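Local structure of FdtA domain-containing protein (Helicobacter canadensis MIT 98-5491, 7N67) at residues R55-Y60 / L128-S133; I49-K54 / E75-L80; Y25-F30 / P105-F110. The protein probably catalyses the 3,4-ketoisomerisation of a dTDP-linked keto sugar, a step in making an unusual formylated sugar, on a cupin-type scaffold. All blocks are in the same frame, centred on the assembly; numbering follows the deposited sequence.

Contact 1 (R55-Y60 / L128-S133); sequences RIYYIY and LLVLAS. With TYD (thymidine-5'-diphosphate), chain E.
Y57 and V130 face each other as a hydrogen-bonded pair in two antiparallel strands, their side chains lying alongside and pointing the same way. V130 CB sits over the middle of the phenol ring, 3.8 Å from the Y57 centroid and 9° off the ring normal, a CH-pi contact. The opposite face receives the thymine methyl of the nucleotide: Y57 CE2 is 3.5 Å from TYD C5M, which packs over the ring centre, so the ring is sandwiched between strand and base. With CG between the backbone N and the carbonyl carbon (chi1 69°), the ring leans across to V130. Y57 OH is hydrogen-bonded to Q78 NE2.

R55 and A132 form the next pair on this face. A132 CB lies over one guanidinium face, toward its rim, 3.9 Å from R55 NH1. The R55 side chain bends at chi3 (55°), and R55 NH2 donates to TYD O4 at 2.7 Å, a somewhat bent bond; R55 NH1 is held by the carbonyl of D134. At the far end I59 CD1 packs on L128 CD2 at 4.0 Å and comes within 3.6 Å of TYD O1B.

On the reverse side I56 CG2 lies beside L131 CD1, 3.8 Å apart. V130 and A132, with L128, back the pocket wall; R55 donating to O4 and Y57 meeting the methyl are consistent with recognition of thymine.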
loop_
_atom_site.group_PDB
_atom_site.type_symbol
_atom_site.label_atom_id
_atom_site.label_comp_id
_atom_site.label_asym_id
_atom_site.label_seq_id
_atom_site.Cartn_x
_atom_site.Cartn_y
_atom_site.Cartn_z
ATOM N N ARG B 55 -7.699 -23.723 3.560
ATOM C CA ARG B 55 -7.535 -22.820 2.395
ATOM C C ARG B 55 -7.399 -21.401 2.915
ATOM O O ARG B 55 -7.961 -21.116 3.991
ATOM C CB ARG B 55 -8.739 -22.927 1.462
ATOM C CG ARG B 55 -8.995 -21.710 0.591
ATOM C CD ARG B 55 -10.177 -21.957 -0.339
ATOM N NE ARG B 55 -11.374 -22.343 0.418
ATOM C CZ ARG B 55 -12.562 -21.730 0.387
ATOM N NH1 ARG B 55 -13.548 -22.199 1.137
ATOM N NH2 ARG B 55 -12.775 -20.685 -0.400
ATOM N N ILE B 56 -6.614 -20.596 2.206
ATOM C CA ILE B 56 -6.561 -19.120 2.375
ATOM C C ILE B 56 -6.833 -18.517 1.001
ATOM O O ILE B 56 -6.589 -19.198 -0.021
ATOM C CB ILE B 56 -5.235 -18.652 3.023
ATOM C CG1 ILE B 56 -4.021 -18.760 2.104
ATOM C CG2 ILE B 56 -4.991 -19.405 4.310
ATOM C CD1 ILE B 56 -3.650 -17.482 1.441
ATOM N N TYR B 57 -7.392 -17.313 0.980
ATOM C CA TYR B 57 -7.544 -16.510 -0.255
ATOM C C TYR B 57 -7.344 -15.026 0.105
ATOM O O TYR B 57 -7.562 -14.580 1.278
ATOM C CB TYR B 57 -8.826 -16.937 -0.983
ATOM C CG TYR B 57 -10.177 -16.621 -0.375
ATOM C CD1 TYR B 57 -10.808 -15.418 -0.626
ATOM C CD2 TYR B 57 -10.896 -17.561 0.347
ATOM C CE1 TYR B 57 -12.076 -15.131 -0.141
ATOM C CE2 TYR B 57 -12.162 -17.292 0.855
ATOM C CZ TYR B 57 -12.769 -16.073 0.595
ATOM O OH TYR B 57 -14.023 -15.764 1.063
ATOM N N TYR B 58 -6.840 -14.293 -0.879
ATOM C CA TYR B 58 -6.610 -12.841 -0.788
ATOM C C TYR B 58 -7.157 -12.139 -2.034
ATOM O O TYR B 58 -7.127 -12.694 -3.163
ATOM C CB TYR B 58 -5.137 -12.511 -0.536
ATOM C CG TYR B 58 -4.119 -13.183 -1.416
ATOM C CD1 TYR B 58 -3.468 -12.480 -2.413
ATOM C CD2 TYR B 58 -3.747 -14.494 -1.201
ATOM C CE1 TYR B 58 -2.498 -13.066 -3.210
ATOM C CE2 TYR B 58 -2.777 -15.099 -1.986
ATOM C CZ TYR B 58 -2.147 -14.382 -2.985
ATOM O OH TYR B 58 -1.186 -14.986 -3.735
ATOM N N ILE B 59 -7.691 -10.939 -1.791
ATOM C CA ILE B 59 -8.318 -10.057 -2.811
ATOM C C ILE B 59 -7.499 -8.769 -2.895
ATOM O O ILE B 59 -7.155 -8.190 -1.838
ATOM C CB ILE B 59 -9.789 -9.831 -2.421
ATOM C CG1 ILE B 59 -10.562 -11.153 -2.446
ATOM C CG2 ILE B 59 -10.430 -8.803 -3.330
ATOM C CD1 ILE B 59 -11.496 -11.343 -1.289
ATOM N N TYR B 60 -7.173 -8.334 -4.105
ATOM C CA TYR B 60 -6.456 -7.049 -4.330
ATOM C C TYR B 60 -7.001 -6.376 -5.582
ATOM O O TYR B 60 -7.909 -6.949 -6.169
ATOM C CB TYR B 60 -4.952 -7.291 -4.382
ATOM C CG TYR B 60 -4.524 -8.313 -5.398
ATOM C CD1 TYR B 60 -4.004 -7.928 -6.618
ATOM C CD2 TYR B 60 -4.606 -9.673 -5.126
ATOM C CE1 TYR B 60 -3.581 -8.864 -7.545
ATOM C CE2 TYR B 60 -4.175 -10.618 -6.040
ATOM C CZ TYR B 60 -3.648 -10.212 -7.251
ATOM O OH TYR B 60 -3.220 -11.129 -8.170
ATOM N N LEU B 128 -7.448 -7.870 1.171
ATOM C CA LEU B 128 -8.126 -8.655 2.224
ATOM C C LEU B 128 -7.560 -10.068 2.200
ATOM O O LEU B 128 -7.452 -10.639 1.091
ATOM C CB LEU B 128 -9.619 -8.661 1.927
ATOM C CG LEU B 128 -10.473 -9.589 2.789
ATOM C CD1 LEU B 128 -10.471 -9.132 4.239
ATOM C CD2 LEU B 128 -11.895 -9.641 2.256
ATOM N N LEU B 129 -7.166 -10.582 3.368
ATOM C CA LEU B 129 -6.767 -11.999 3.549
ATOM C C LEU B 129 -7.923 -12.726 4.222
ATOM O O LEU B 129 -8.525 -12.137 5.141
ATOM C CB LEU B 129 -5.497 -12.061 4.405
ATOM C CG LEU B 129 -5.015 -13.468 4.740
ATOM C CD1 LEU B 129 -4.606 -14.229 3.482
ATOM C CD2 LEU B 129 -3.872 -13.402 5.740
ATOM N N VAL B 130 -8.233 -13.943 3.770
ATOM C CA VAL B 130 -9.315 -14.785 4.366
ATOM C C VAL B 130 -8.744 -16.166 4.698
ATOM O O VAL B 130 -8.258 -16.864 3.782
ATOM C CB VAL B 130 -10.544 -14.893 3.441
ATOM C CG1 VAL B 130 -11.659 -15.711 4.082
ATOM C CG2 VAL B 130 -11.074 -13.524 3.045
ATOM N N LEU B 131 -8.782 -16.521 5.972
ATOM C CA LEU B 131 -8.477 -17.883 6.468
ATOM C C LEU B 131 -9.800 -18.647 6.488
ATOM O O LEU B 131 -10.739 -18.161 7.164
ATOM C CB LEU B 131 -7.876 -17.757 7.872
ATOM C CG LEU B 131 -6.386 -17.395 7.967
ATOM C CD1 LEU B 131 -5.866 -16.676 6.740
ATOM C CD2 LEU B 131 -6.121 -16.557 9.199
ATOM N N ALA B 132 -9.902 -19.746 5.736
ATOM C CA ALA B 132 -11.148 -20.539 5.592
ATOM C C ALA B 132 -10.976 -21.939 6.198
ATOM O O ALA B 132 -9.868 -22.511 6.057
ATOM C CB ALA B 132 -11.548 -20.604 4.134
ATOM N N SER B 133 -12.082 -22.472 6.749
ATOM C CA SER B 133 -12.207 -23.738 7.521
ATOM C C SER B 133 -12.305 -24.967 6.612
ATOM O O SER B 133 -12.332 -26.079 7.164
ATOM C CB SER B 133 -13.415 -23.686 8.444
ATOM O OG SER B 133 -14.650 -23.791 7.715
HETATM P PA TYD E . -16.313 -14.323 -5.404
HETATM O O1A TYD E . -17.110 -15.258 -4.563
HETATM O O2A TYD E . -17.001 -13.578 -6.497
HETATM O O3A TYD E . -15.507 -13.321 -4.457
HETATM P PB TYD E . -15.894 -12.388 -3.220
HETATM O O1B TYD E . -14.646 -11.553 -2.942
HETATM O O2B TYD E . -17.056 -11.567 -3.734
HETATM O O3B TYD E . -16.267 -13.264 -2.059
HETATM O "O5'" TYD E . -15.071 -15.099 -6.046
HETATM C "C5'" TYD E . -14.583 -14.628 -7.318
HETATM C "C4'" TYD E . -14.231 -15.835 -8.144
HETATM O "O4'" TYD E . -13.218 -16.597 -7.449
HETATM C "C3'" TYD E . -15.404 -16.778 -8.409
HETATM O "O3'" TYD E . -15.414 -17.186 -9.770
HETATM C "C2'" TYD E . -15.117 -17.961 -7.499
HETATM C "C1'" TYD E . -13.597 -17.961 -7.415
HETATM N N1 TYD E . -13.065 -18.560 -6.170
HETATM C C2 TYD E . -12.303 -19.708 -6.274
HETATM O O2 TYD E . -12.045 -20.237 -7.348
HETATM N N3 TYD E . -11.875 -20.218 -5.071
HETATM C C4 TYD E . -12.109 -19.705 -3.808
HETATM O O4 TYD E . -11.649 -20.277 -2.811
HETATM C C5 TYD E . -12.898 -18.496 -3.772
HETATM C C5M TYD E . -13.193 -17.871 -2.439
HETATM C C6 TYD E . -13.338 -17.993 -4.936
#

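Contact 2 (I49-K54 / E75-L80); sequences IPFEIK and ELEQVL
F51 meets E77 and V79 just after an inverse gamma turn centred on P50, in the loop that leads from strand 38-44 to strand 55-60 of this cupin-like fold. The turn is closed by a weak bond from F51 N to I49 O at 3.0 Å, and it brings the phenylalanine round to lie against the start of strand 78-84.

From F51 CB, which points toward that strand, CG stands between the backbone N and the carbonyl carbon (chi1 53°); the F51 and E77 side chains run past each other in opposite directions. F51 CD2 is the first atom to touch, 4.0 Å from E77 CB, with the glutamate's carboxylate turned 58° from the ring plane. Next along, F51 CE2 reaches V79 CG2 at 3.8 Å, the two side chains crossing at a slant. At the tip, F51 CZ lies 3.9 Å from V79 N, which stands at the ring edge in its plane. I49 CG2 lies above one face, displaced toward the rim, and E77 O lies over the opposite one. I49 makes a contact of its own across the gap, its CD1 4.1 Å from V79 CG1, and L131 packs on it from the neighbouring strand.

F110 of strand 107-111 packs on F51, P50 and E77. A water joins the two segments, donating to P50 O at 3.1 Å and to E77 OE2 at 2.7 Å.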
loop_
_atom_site.group_PDB
_atom_site.type_symbol
_atom_site.label_atom_id
_atom_site.label_comp_id
_atom_site.label_asym_id
_atom_site.label_seq_id
_atom_site.Cartn_x
_atom_site.Cartn_y
_atom_site.Cartn_z
ATOM N N ILE B 49 -6.825 -18.847 15.584
ATOM C CA ILE B 49 -7.880 -19.238 14.603
ATOM C C ILE B 49 -8.621 -20.423 15.193
ATOM O O ILE B 49 -8.018 -21.476 15.370
ATOM C CB ILE B 49 -7.268 -19.643 13.248
ATOM C CG1 ILE B 49 -6.283 -18.602 12.719
ATOM C CG2 ILE B 49 -8.364 -19.957 12.240
ATOM C CD1 ILE B 49 -6.853 -17.212 12.648
ATOM N N PRO B 50 -9.937 -20.313 15.475
ATOM C CA PRO B 50 -10.677 -21.393 16.131
ATOM C C PRO B 50 -11.248 -22.414 15.132
ATOM O O PRO B 50 -12.388 -22.803 15.258
ATOM C CB PRO B 50 -11.754 -20.594 16.875
ATOM C CG PRO B 50 -12.107 -19.505 15.877
ATOM C CD PRO B 50 -10.774 -19.128 15.246
ATOM N N PHE B 51 -10.435 -22.814 14.160
ATOM C CA PHE B 51 -10.690 -23.940 13.234
ATOM C C PHE B 51 -9.364 -24.305 12.562
ATOM O O PHE B 51 -8.338 -23.658 12.860
ATOM C CB PHE B 51 -11.781 -23.581 12.228
ATOM C CG PHE B 51 -11.546 -22.304 11.464
ATOM C CD1 PHE B 51 -10.618 -22.246 10.436
ATOM C CD2 PHE B 51 -12.288 -21.159 11.744
ATOM C CE1 PHE B 51 -10.430 -21.073 9.716
ATOM C CE2 PHE B 51 -12.092 -19.987 11.027
ATOM C CZ PHE B 51 -11.166 -19.947 10.011
ATOM N N GLU B 52 -9.374 -25.327 11.711
ATOM C CA GLU B 52 -8.170 -25.768 10.974
ATOM C C GLU B 52 -8.188 -25.143 9.589
ATOM O O GLU B 52 -9.120 -25.476 8.814
ATOM C CB GLU B 52 -8.133 -27.287 10.845
ATOM C CG GLU B 52 -7.824 -27.975 12.152
ATOM C CD GLU B 52 -7.620 -29.466 11.993
ATOM O OE1 GLU B 52 -6.890 -30.021 12.812
ATOM O OE2 GLU B 52 -8.171 -30.056 11.035
ATOM N N ILE B 53 -7.177 -24.322 9.287
ATOM C CA ILE B 53 -7.042 -23.685 7.950
ATOM C C ILE B 53 -6.857 -24.825 6.947
ATOM O O ILE B 53 -5.946 -25.655 7.135
ATOM C CB ILE B 53 -5.906 -22.640 7.903
ATOM C CG1 ILE B 53 -6.055 -21.544 8.964
ATOM C CG2 ILE B 53 -5.823 -22.017 6.525
ATOM C CD1 ILE B 53 -4.744 -20.917 9.382
ATOM N N LYS B 54 -7.746 -24.904 5.970
ATOM C CA LYS B 54 -7.650 -25.817 4.810
ATOM C C LYS B 54 -7.356 -25.006 3.547
ATOM O O LYS B 54 -6.840 -25.574 2.564
ATOM C CB LYS B 54 -8.972 -26.570 4.673
ATOM C CG LYS B 54 -9.351 -27.410 5.887
ATOM C CD LYS B 54 -8.980 -28.877 5.754
ATOM C CE LYS B 54 -8.936 -29.586 7.090
ATOM N NZ LYS B 54 -8.060 -30.780 7.038
ATOM N N GLU B 75 -21.926 -24.091 6.433
ATOM C CA GLU B 75 -20.838 -24.802 7.180
ATOM C C GLU B 75 -19.560 -23.936 7.303
ATOM O O GLU B 75 -18.993 -23.824 8.443
ATOM C CB GLU B 75 -20.598 -26.162 6.505
ATOM C CG GLU B 75 -20.977 -27.376 7.346
ATOM C CD GLU B 75 -22.020 -27.187 8.441
ATOM O OE1 GLU B 75 -23.200 -26.983 8.098
ATOM O OE2 GLU B 75 -21.641 -27.251 9.642
ATOM N N LEU B 76 -19.131 -23.309 6.204
ATOM C CA LEU B 76 -17.817 -22.623 6.104
ATOM C C LEU B 76 -17.699 -21.538 7.181
ATOM O O LEU B 76 -18.557 -20.639 7.206
ATOM C CB LEU B 76 -17.650 -22.021 4.705
ATOM C CG LEU B 76 -16.249 -21.483 4.413
ATOM C CD1 LEU B 76 -15.228 -22.617 4.382
ATOM C CD2 LEU B 76 -16.231 -20.711 3.100
ATOM N N GLU B 77 -16.674 -21.638 8.042
ATOM C CA GLU B 77 -16.282 -20.562 8.991
ATOM C C GLU B 77 -15.081 -19.856 8.361
ATOM O O GLU B 77 -14.326 -20.533 7.648
ATOM C CB GLU B 77 -16.015 -21.129 10.384
ATOM C CG GLU B 77 -17.231 -21.759 11.036
ATOM C CD GLU B 77 -17.065 -22.137 12.501
ATOM O OE1 GLU B 77 -18.076 -22.163 13.214
ATOM O OE2 GLU B 77 -15.936 -22.414 12.933
ATOM N N GLN B 78 -14.971 -18.536 8.512
ATOM C CA GLN B 78 -13.870 -17.730 7.914
ATOM C C GLN B 78 -13.308 -16.785 8.979
ATOM O O GLN B 78 -14.049 -16.459 9.926
ATOM C CB GLN B 78 -14.362 -16.938 6.705
ATOM C CG GLN B 78 -14.689 -17.792 5.484
ATOM C CD GLN B 78 -14.973 -16.913 4.291
ATOM O OE1 GLN B 78 -15.255 -15.732 4.434
ATOM N NE2 GLN B 78 -14.883 -17.461 3.095
ATOM N N VAL B 79 -12.043 -16.373 8.824
ATOM C CA VAL B 79 -11.450 -15.212 9.554
ATOM C C VAL B 79 -10.904 -14.210 8.526
ATOM O O VAL B 79 -10.056 -14.604 7.716
ATOM C CB VAL B 79 -10.369 -15.663 10.548
ATOM C CG1 VAL B 79 -9.507 -14.500 11.017
ATOM C CG2 VAL B 79 -10.979 -16.374 11.734
ATOM N N LEU B 80 -11.370 -12.961 8.598
ATOM C CA LEU B 80 -11.039 -11.864 7.645
ATOM C C LEU B 80 -9.985 -10.962 8.278
ATOM O O LEU B 80 -10.118 -10.647 9.465
ATOM C CB LEU B 80 -12.303 -11.056 7.337
ATOM C CG LEU B 80 -13.138 -11.554 6.168
ATOM C CD1 LEU B 80 -13.661 -12.950 6.431
ATOM C CD2 LEU B 80 -14.270 -10.585 5.881
HETATM O O HOH W 1 -15.331 -21.829 15.452
#

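Contact 3 (Y25-F30 / P105-F110); sequences YKILNF and PNIGLF
K26 and F110 pair through both of their backbone N-H and C=O groups, and L28 and G108 repeat the pattern two residues on, which makes this a regular antiparallel ladder between neighbouring strands of the larger sheet. The bond from F110 N to K26 O is 2.8 Å, and the one from G108 N to L28 O is 2.7 Å. The return bond, L28 N to G108 O, is nearly straight at its hydrogen (174°), yet the donor stands 42° out of the carbonyl plane. A fifth bond, F30 N to N106 O at 2.9 Å, extends the pairing to N106, ahead of strand 107-111.

Weaker CA-H...O contacts fill the gaps, among them Y25 CA to F110 O at 3.1 Å.

Apolar contacts divide between the two faces. On one, I27 CG2 meets I107 CG2 at 3.9 Å, and Y25 CD1 meets L109 CD1 at 3.8 Å; Y25 and I27 also touch I100 in the other sheet. On the other, L28 CD1 approaches F110 CB at 4.1 Å. The F110 side chain has CG anti to the backbone N (chi1 168°), which leaves the edge of its ring beside K26 N, and both L28 and F110 pack on V79.

At the far end, P105 O takes a hydrogen bond from Y58 of the second subunit. Backbone bonding therefore fixes the register of the strands, apolar side chains pack on both faces while K26, I27 and N29 remain exposed, and the P105 carbonyl ties the loop before strand 107-111 to the second subunit.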
loop_
_atom_site.group_PDB
_atom_site.type_symbol
_atom_site.label_atom_id
_atom_site.label_comp_id
_atom_site.label_asym_id
_atom_site.label_seq_id
_atom_site.Cartn_x
_atom_site.Cartn_y
_atom_site.Cartn_z
ATOM N N TYR B 25 -20.372 -13.627 14.833
ATOM C CA TYR B 25 -19.089 -13.001 14.417
ATOM C C TYR B 25 -18.316 -12.706 15.700
ATOM O O TYR B 25 -18.960 -12.545 16.740
ATOM C CB TYR B 25 -19.304 -11.742 13.556
ATOM C CG TYR B 25 -19.751 -10.515 14.309
ATOM C CD1 TYR B 25 -18.826 -9.659 14.878
ATOM C CD2 TYR B 25 -21.094 -10.224 14.505
ATOM C CE1 TYR B 25 -19.206 -8.554 15.620
ATOM C CE2 TYR B 25 -21.498 -9.110 15.235
ATOM C CZ TYR B 25 -20.546 -8.272 15.791
ATOM O OH TYR B 25 -20.887 -7.155 16.493
ATOM N N LYS B 26 -16.991 -12.639 15.618
ATOM C CA LYS B 26 -16.142 -12.137 16.730
ATOM C C LYS B 26 -15.031 -11.249 16.165
ATOM O O LYS B 26 -14.438 -11.603 15.110
ATOM C CB LYS B 26 -15.584 -13.289 17.574
ATOM C CG LYS B 26 -14.840 -12.845 18.830
ATOM C CD LYS B 26 -14.957 -13.797 20.017
ATOM C CE LYS B 26 -14.058 -15.019 19.935
ATOM N NZ LYS B 26 -12.835 -14.896 20.773
ATOM N N ILE B 27 -14.794 -10.125 16.838
ATOM C CA ILE B 27 -13.609 -9.256 16.603
ATOM C C ILE B 27 -12.421 -9.959 17.263
ATOM O O ILE B 27 -12.516 -10.237 18.462
ATOM C CB ILE B 27 -13.784 -7.835 17.178
ATOM C CG1 ILE B 27 -15.124 -7.193 16.808
ATOM C CG2 ILE B 27 -12.604 -6.953 16.777
ATOM C CD1 ILE B 27 -15.277 -6.887 15.352
ATOM N N LEU B 28 -11.351 -10.217 16.505
ATOM C CA LEU B 28 -10.115 -10.861 17.022
ATOM C C LEU B 28 -9.022 -9.791 17.094
ATOM O O LEU B 28 -8.752 -9.152 16.063
ATOM C CB LEU B 28 -9.737 -12.021 16.101
ATOM C CG LEU B 28 -10.854 -13.030 15.830
ATOM C CD1 LEU B 28 -10.442 -14.023 14.759
ATOM C CD2 LEU B 28 -11.250 -13.774 17.093
ATOM N N ASN B 29 -8.495 -9.541 18.290
ATOM C CA ASN B 29 -7.352 -8.626 18.514
ATOM C C ASN B 29 -6.082 -9.467 18.544
ATOM O O ASN B 29 -6.004 -10.321 19.394
ATOM C CB ASN B 29 -7.518 -7.848 19.814
ATOM C CG ASN B 29 -8.768 -7.005 19.782
ATOM O OD1 ASN B 29 -8.917 -6.166 18.899
ATOM N ND2 ASN B 29 -9.661 -7.232 20.729
ATOM N N PHE B 30 -5.133 -9.223 17.651
ATOM C CA PHE B 30 -3.926 -10.069 17.486
ATOM C C PHE B 30 -2.761 -9.420 18.238
ATOM O O PHE B 30 -2.688 -8.185 18.255
ATOM C CB PHE B 30 -3.621 -10.267 15.999
ATOM C CG PHE B 30 -4.663 -11.045 15.232
ATOM C CD1 PHE B 30 -5.421 -12.024 15.852
ATOM C CD2 PHE B 30 -4.861 -10.825 13.878
ATOM C CE1 PHE B 30 -6.365 -12.747 15.141
ATOM C CE2 PHE B 30 -5.805 -11.548 13.168
ATOM C CZ PHE B 30 -6.554 -12.511 13.798
ATOM N N PRO B 105 -4.083 -4.064 10.151
ATOM C CA PRO B 105 -3.712 -5.475 10.049
ATOM C C PRO B 105 -3.713 -6.276 11.360
ATOM O O PRO B 105 -3.613 -7.493 11.260
ATOM C CB PRO B 105 -2.285 -5.415 9.482
ATOM C CG PRO B 105 -1.754 -4.103 9.996
ATOM C CD PRO B 105 -2.942 -3.162 9.954
ATOM N N ASN B 106 -3.845 -5.637 12.532
ATOM C CA ASN B 106 -3.747 -6.358 13.838
ATOM C C ASN B 106 -5.125 -6.724 14.404
ATOM O O ASN B 106 -5.172 -7.220 15.560
ATOM C CB ASN B 106 -2.932 -5.599 14.885
ATOM C CG ASN B 106 -3.576 -4.325 15.356
ATOM O OD1 ASN B 106 -4.348 -3.703 14.645
ATOM N ND2 ASN B 106 -3.237 -3.929 16.559
ATOM N N ILE B 107 -6.191 -6.518 13.628
ATOM C CA ILE B 107 -7.576 -6.910 13.995
ATOM C C ILE B 107 -8.034 -7.911 12.931
ATOM O O ILE B 107 -7.624 -7.777 11.773
ATOM C CB ILE B 107 -8.461 -5.648 14.141
ATOM C CG1 ILE B 107 -8.105 -4.886 15.425
ATOM C CG2 ILE B 107 -9.942 -5.979 14.096
ATOM C CD1 ILE B 107 -8.647 -3.463 15.522
ATOM N N GLY B 108 -8.746 -8.949 13.346
ATOM C CA GLY B 108 -9.367 -9.928 12.447
ATOM C C GLY B 108 -10.849 -10.028 12.743
ATOM O O GLY B 108 -11.267 -9.521 13.804
ATOM N N LEU B 109 -11.624 -10.638 11.848
ATOM C CA LEU B 109 -13.098 -10.771 12.013
ATOM C C LEU B 109 -13.464 -12.221 11.721
ATOM O O LEU B 109 -13.326 -12.653 10.554
ATOM C CB LEU B 109 -13.850 -9.806 11.088
ATOM C CG LEU B 109 -15.361 -10.002 11.027
ATOM C CD1 LEU B 109 -15.985 -9.703 12.377
ATOM C CD2 LEU B 109 -15.995 -9.130 9.946
ATOM N N PHE B 110 -13.844 -12.945 12.767
ATOM C CA PHE B 110 -14.364 -14.315 12.635
ATOM C C PHE B 110 -15.805 -14.143 12.196
ATOM O O PHE B 110 -16.460 -13.284 12.795
ATOM C CB PHE B 110 -14.266 -15.098 13.943
ATOM C CG PHE B 110 -15.043 -16.388 13.944
ATOM C CD1 PHE B 110 -16.302 -16.455 14.516
ATOM C CD2 PHE B 110 -14.522 -17.527 13.352
ATOM C CE1 PHE B 110 -17.007 -17.651 14.518
ATOM C CE2 PHE B 110 -15.229 -18.717 13.360
ATOM C CZ PHE B 110 -16.471 -18.779 13.942
#

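How the contacts relate
From the N terminus, strand 25-35 pairs first, closing a long loop with 107-111 in contact 3. Contact 2 is nested inside that loop: 75-80, at the start of strand 78-84, comes back onto 49-54, which precedes strand 55-60. Contact 1 opens within both loops and closes beyond them at 128-133, so it crosses contacts 2 and 3. In the sheet the order runs 38-44, 25-35, 107-111, 78-84, 127-132, 55-60, and strand 78-84 bridges the two ladders: V79 N bonds to L131 O, and L80 N to L109 O. Contacts 1 and 3 do not touch each other, but all three reach the second subunit.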